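Local coordinates for protein alkylpurine DNA glycosylase AlkC (Pseudomonas fluorescens, PDB 5VHV) that removes alkylated purine bases from damaged DNA by a mechanism without base flipping, starting base excision repair, at residues Asp64-Leu69 with Phe100-Ala105; Leu71-Ala76 with Leu107-Thr112. All coordinates share one frame; numbering follows the deposited sequence.

Interaction 1: residues Asp64-Leu69 with Phe100-Ala105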
# COMPACT_ATOMS: atom_id res chain seq x y z
N ASP A 64 19.97 20.29 23.09
CA ASP A 64 18.58 20.64 22.83
C ASP A 64 18.14 20.12 21.47
O ASP A 64 18.88 19.42 20.76
CB ASP A 64 18.39 22.15 22.97
CG ASP A 64 19.11 22.96 21.90
OD1 ASP A 64 19.54 22.41 20.86
OD2 ASP A 64 19.24 24.18 22.11
N TYR A 65 16.90 20.45 21.10
CA TYR A 65 16.33 19.88 19.88
C TYR A 65 17.04 20.37 18.63
O TYR A 65 17.47 19.54 17.81
CB TYR A 65 14.82 20.15 19.86
CG TYR A 65 14.13 19.66 18.62
CD1 TYR A 65 13.97 18.31 18.39
CD2 TYR A 65 13.63 20.55 17.67
CE1 TYR A 65 13.33 17.86 17.24
CE2 TYR A 65 13.00 20.11 16.54
CZ TYR A 65 12.84 18.77 16.32
OH TYR A 65 12.21 18.30 15.18
N PRO A 66 17.21 21.68 18.40
CA PRO A 66 17.95 22.10 17.20
C PRO A 66 19.36 21.54 17.14
O PRO A 66 19.82 21.14 16.06
CB PRO A 66 17.96 23.63 17.30
CG PRO A 66 16.81 23.97 18.21
CD PRO A 66 16.73 22.83 19.19
N GLN A 67 20.07 21.49 18.26
CA GLN A 67 21.43 20.95 18.27
C GLN A 67 21.43 19.46 17.94
O GLN A 67 22.29 18.99 17.18
CB GLN A 67 22.08 21.17 19.64
CG GLN A 67 22.34 22.63 20.01
CD GLN A 67 22.77 22.79 21.47
OE1 GLN A 67 22.31 22.06 22.37
NE2 GLN A 67 23.66 23.73 21.71
N THR A 68 20.48 18.71 18.48
CA THR A 68 20.41 17.29 18.15
C THR A 68 20.07 17.11 16.67
O THR A 68 20.64 16.24 16.00
CB THR A 68 19.39 16.57 19.05
OG1 THR A 68 19.76 16.74 20.43
CG2 THR A 68 19.34 15.09 18.73
N LEU A 69 19.17 17.93 16.13
CA LEU A 69 18.84 17.81 14.71
C LEU A 69 20.07 18.00 13.84
O LEU A 69 20.26 17.29 12.84
CB LEU A 69 17.76 18.82 14.31
CG LEU A 69 16.30 18.52 14.62
CD1 LEU A 69 15.45 19.59 13.96
CD2 LEU A 69 15.87 17.13 14.15
N PHE A 100 7.73 23.84 14.76
CA PHE A 100 7.06 23.32 13.56
C PHE A 100 7.89 23.54 12.30
O PHE A 100 8.12 22.60 11.53
CB PHE A 100 5.69 23.97 13.41
CG PHE A 100 4.91 23.48 12.23
CD1 PHE A 100 4.19 22.30 12.31
CD2 PHE A 100 4.92 24.17 11.03
CE1 PHE A 100 3.48 21.84 11.22
CE2 PHE A 100 4.21 23.68 9.93
CZ PHE A 100 3.51 22.53 10.05
N LYS A 101 8.34 24.77 12.06
CA LYS A 101 8.98 25.04 10.78
C LYS A 101 10.28 24.27 10.66
O LYS A 101 10.58 23.68 9.61
CB LYS A 101 9.17 26.54 10.60
CG LYS A 101 7.85 27.18 10.22
CD LYS A 101 7.84 28.68 10.35
CE LYS A 101 6.47 29.20 9.95
NZ LYS A 101 6.26 30.59 10.39
N ARG A 102 11.04 24.21 11.75
CA ARG A 102 12.28 23.44 11.72
C ARG A 102 11.99 21.96 11.50
O ARG A 102 12.72 21.28 10.77
CB ARG A 102 13.05 23.64 13.02
CG ARG A 102 14.48 23.21 12.96
CD ARG A 102 15.13 23.23 14.34
NE ARG A 102 15.15 24.57 14.92
CZ ARG A 102 16.09 25.48 14.70
NH1 ARG A 102 17.09 25.22 13.87
NH2 ARG A 102 16.01 26.65 15.31
N SER A 103 10.93 21.45 12.14
CA SER A 103 10.57 20.04 11.99
C SER A 103 10.13 19.72 10.57
O SER A 103 10.51 18.68 10.02
CB SER A 103 9.48 19.68 13.00
OG SER A 103 10.02 19.71 14.32
N MET A 104 9.38 20.62 9.94
CA MET A 104 8.99 20.38 8.56
C MET A 104 10.22 20.31 7.66
O MET A 104 10.29 19.45 6.77
CB MET A 104 8.03 21.46 8.06
CG MET A 104 6.64 21.41 8.69
SD MET A 104 5.78 19.84 8.50
CE MET A 104 6.01 19.15 10.15
N ALA A 105 11.17 21.22 7.86
CA ALA A 105 12.38 21.21 7.05
C ALA A 105 13.15 19.92 7.27
O ALA A 105 13.68 19.33 6.32
CB ALA A 105 13.26 22.43 7.36
O HOH W 1 18.95 22.44 13.97
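Two helices of the alpha-helical solenoid run almost side by side, and Tyr65, Pro66 and Leu69 on one meet Arg102 and Ser103 on the other. The short axes are 11.6 Å apart and inclined by only 12°, so the contact is made largely by the reach of Tyr65 and Arg102. Tyr65 has its CG anti to the backbone N (chi1 177°), which sends the phenol across until OH donates to Ser103 OG at 2.7 Å. Ser103 OG has its single proton to share between the carbonyl oxygens of Gly96 and Asp99, tying the phenol to the turn ahead of helix 100-110. A phenylalanine in place of Tyr65 would probably leave Ser103 OG without its donor from across the gap and the ring without its polar anchor.

On the more exposed flank, the Arg102 guanidinium lies with one face against the proline ring; Pro66 CB sits 3.7 Å from Arg102 CZ, over the centre of the plane. Leu69 CD1 packs on the aliphatic part of the arginine, 3.7 Å from Arg102 CD. The main charge partner of Arg102 is Asp99, which its NE meets in a salt bridge, while a water takes a weak bond from NH1 and donates to Pro66 O at 2.6 Å. The start of helix 65-75 is fixed by a capping box: Gln67 N donates to Asp64 OD1 at 2.8 Å, and Asp64 N returns a bond to Gln67 OE1. Near-parallel helices that pack together with one helix, here 87-95, between them in sequence are typical of HEAT-like repeat solenoids such as this one.

Interaction 2: residues Leu71-Ala76 with Leu107-Thr112; sequences LLYALA and LKYFTT
A chi1 of 171° swings the Tyr109 ring away from its own backbone N and across to Tyr73. Tyr73, with a chi1 of -90°, leans out toward helix 100-110, so the two phenols reach across from opposite helices and lie one over the other. They form an offset stack, centroids 4.1 Å apart and planes only 2° from parallel, with Tyr109 CD2 over the middle of the Tyr73 ring. Because the two phenols point in opposite directions, the Tyr109 hydroxyl ends beside the Tyr73 main chain, where OH donates to Tyr73 O at 2.8 Å. That bond is bent at the acceptor, with the donor tilted from the carbonyl plane.

Phe110 completes an aromatic cluster from deeper in the interface. Its CZ comes 4.0 Å from Tyr73 CD1, the two planes steeply inclined, and lies 3.8 Å from Leu72 CB. Leu72 O sits at the phenyl edge, 3.5 Å from Phe110 CE1. Ala76 turns its methyl group toward Tyr109 and Phe110, with CB 4.1 Å from Tyr109 CE2. Outside the two segments, Phe113 meets the Tyr109 ring and also touches Ala76.

Tyr109 therefore grips one residue, Tyr73, twice, by its ring face and by its hydroxyl; together these contacts should restrict both its sliding and its turning within an otherwise largely apolar interface.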
# COMPACT_ATOMS: atom_id res chain seq x y z
N LEU A 71 23.09 17.11 14.51
CA LEU A 71 23.79 15.83 14.50
C LEU A 71 23.08 14.82 13.62
O LEU A 71 23.71 14.05 12.89
CB LEU A 71 23.90 15.26 15.91
CG LEU A 71 24.61 16.13 16.95
CD1 LEU A 71 24.64 15.41 18.28
CD2 LEU A 71 26.02 16.49 16.51
N LEU A 72 21.75 14.78 13.70
CA LEU A 72 21.00 13.78 12.95
C LEU A 72 21.03 14.05 11.45
O LEU A 72 21.01 13.11 10.64
CB LEU A 72 19.57 13.73 13.48
CG LEU A 72 19.43 13.31 14.97
CD1 LEU A 72 17.95 13.30 15.35
CD2 LEU A 72 20.04 11.93 15.26
N TYR A 73 21.10 15.33 11.04
CA TYR A 73 21.35 15.63 9.63
C TYR A 73 22.65 14.99 9.16
O TYR A 73 22.72 14.45 8.05
CB TYR A 73 21.41 17.14 9.40
CG TYR A 73 20.10 17.84 9.06
CD1 TYR A 73 18.98 17.72 9.88
CD2 TYR A 73 20.00 18.64 7.92
CE1 TYR A 73 17.80 18.39 9.58
CE2 TYR A 73 18.83 19.32 7.61
CZ TYR A 73 17.73 19.19 8.44
OH TYR A 73 16.56 19.87 8.13
N ALA A 74 23.71 15.08 9.98
CA ALA A 74 24.98 14.48 9.58
C ALA A 74 24.94 12.96 9.66
O ALA A 74 25.62 12.28 8.88
CB ALA A 74 26.12 15.00 10.46
N LEU A 75 24.12 12.42 10.57
CA LEU A 75 24.03 10.97 10.71
C LEU A 75 23.35 10.33 9.50
O LEU A 75 23.72 9.22 9.10
CB LEU A 75 23.27 10.63 12.00
CG LEU A 75 23.18 9.14 12.33
CD1 LEU A 75 24.53 8.58 12.71
CD2 LEU A 75 22.12 8.90 13.42
N ALA A 76 22.38 11.02 8.90
CA ALA A 76 21.54 10.37 7.89
C ALA A 76 22.33 9.71 6.77
O ALA A 76 22.09 8.52 6.52
CB ALA A 76 20.53 11.39 7.35
N LEU A 107 11.85 16.94 8.15
CA LEU A 107 11.18 15.82 7.50
C LEU A 107 11.44 15.84 6.00
O LEU A 107 11.63 14.79 5.37
CB LEU A 107 9.67 15.85 7.78
CG LEU A 107 9.22 15.62 9.23
CD1 LEU A 107 7.68 15.65 9.33
CD2 LEU A 107 9.77 14.33 9.80
N LYS A 108 11.47 17.04 5.42
CA LYS A 108 11.70 17.13 3.98
C LYS A 108 13.10 16.62 3.64
O LYS A 108 13.32 15.98 2.60
CB LYS A 108 11.54 18.56 3.51
CG LYS A 108 11.74 18.74 2.01
CD LYS A 108 11.76 20.22 1.62
CE LYS A 108 12.08 20.35 0.14
NZ LYS A 108 12.05 21.76 -0.34
N TYR A 109 14.06 16.91 4.51
CA TYR A 109 15.43 16.42 4.33
C TYR A 109 15.52 14.92 4.56
O TYR A 109 16.08 14.18 3.74
CB TYR A 109 16.35 17.17 5.29
CG TYR A 109 17.76 16.61 5.36
CD1 TYR A 109 18.69 16.93 4.39
CD2 TYR A 109 18.15 15.76 6.39
CE1 TYR A 109 20.00 16.43 4.45
CE2 TYR A 109 19.44 15.26 6.46
CZ TYR A 109 20.36 15.61 5.50
OH TYR A 109 21.65 15.10 5.56
N PHE A 110 14.99 14.44 5.69
CA PHE A 110 15.11 13.02 6.04
C PHE A 110 14.35 12.09 5.09
O PHE A 110 14.74 10.92 4.94
CB PHE A 110 14.61 12.77 7.47
CG PHE A 110 15.52 13.30 8.57
CD1 PHE A 110 16.90 13.17 8.49
CD2 PHE A 110 14.97 13.88 9.70
CE1 PHE A 110 17.71 13.65 9.52
CE2 PHE A 110 15.77 14.34 10.75
CZ PHE A 110 17.14 14.24 10.65
N THR A 111 13.27 12.56 4.47
CA THR A 111 12.42 11.65 3.72
C THR A 111 13.15 11.04 2.52
O THR A 111 12.80 9.92 2.10
CB THR A 111 11.12 12.35 3.28
OG1 THR A 111 10.10 11.37 3.04
CG2 THR A 111 11.31 13.19 2.02
N THR A 112 14.19 11.70 1.99
CA THR A 112 14.96 11.10 0.90
C THR A 112 15.82 9.92 1.37
O THR A 112 16.16 9.05 0.56
CB THR A 112 15.85 12.16 0.23
OG1 THR A 112 16.86 12.61 1.14
CG2 THR A 112 15.02 13.36 -0.22

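How the interactions relate
Both contacts join helix 65-75 to helix 100-110: interaction 1 lies at their N-terminal ends and interaction 2 at their C-terminal ends, centres about 11 Å apart. They touch where Ala105 O packs 3.4 Å from Tyr73 OH. The character changes along the pair, from a partly exposed, polar flank to a buried aromatic one. The DNA lies nearer the second end, its closest atom about 11 Å from interaction 2 but about 20 Å from interaction 1. The Phe110 side chain is about 10 Å from the bound polyether ligand, so neither contact lines its pocket; both are packing between two helices of the solenoid.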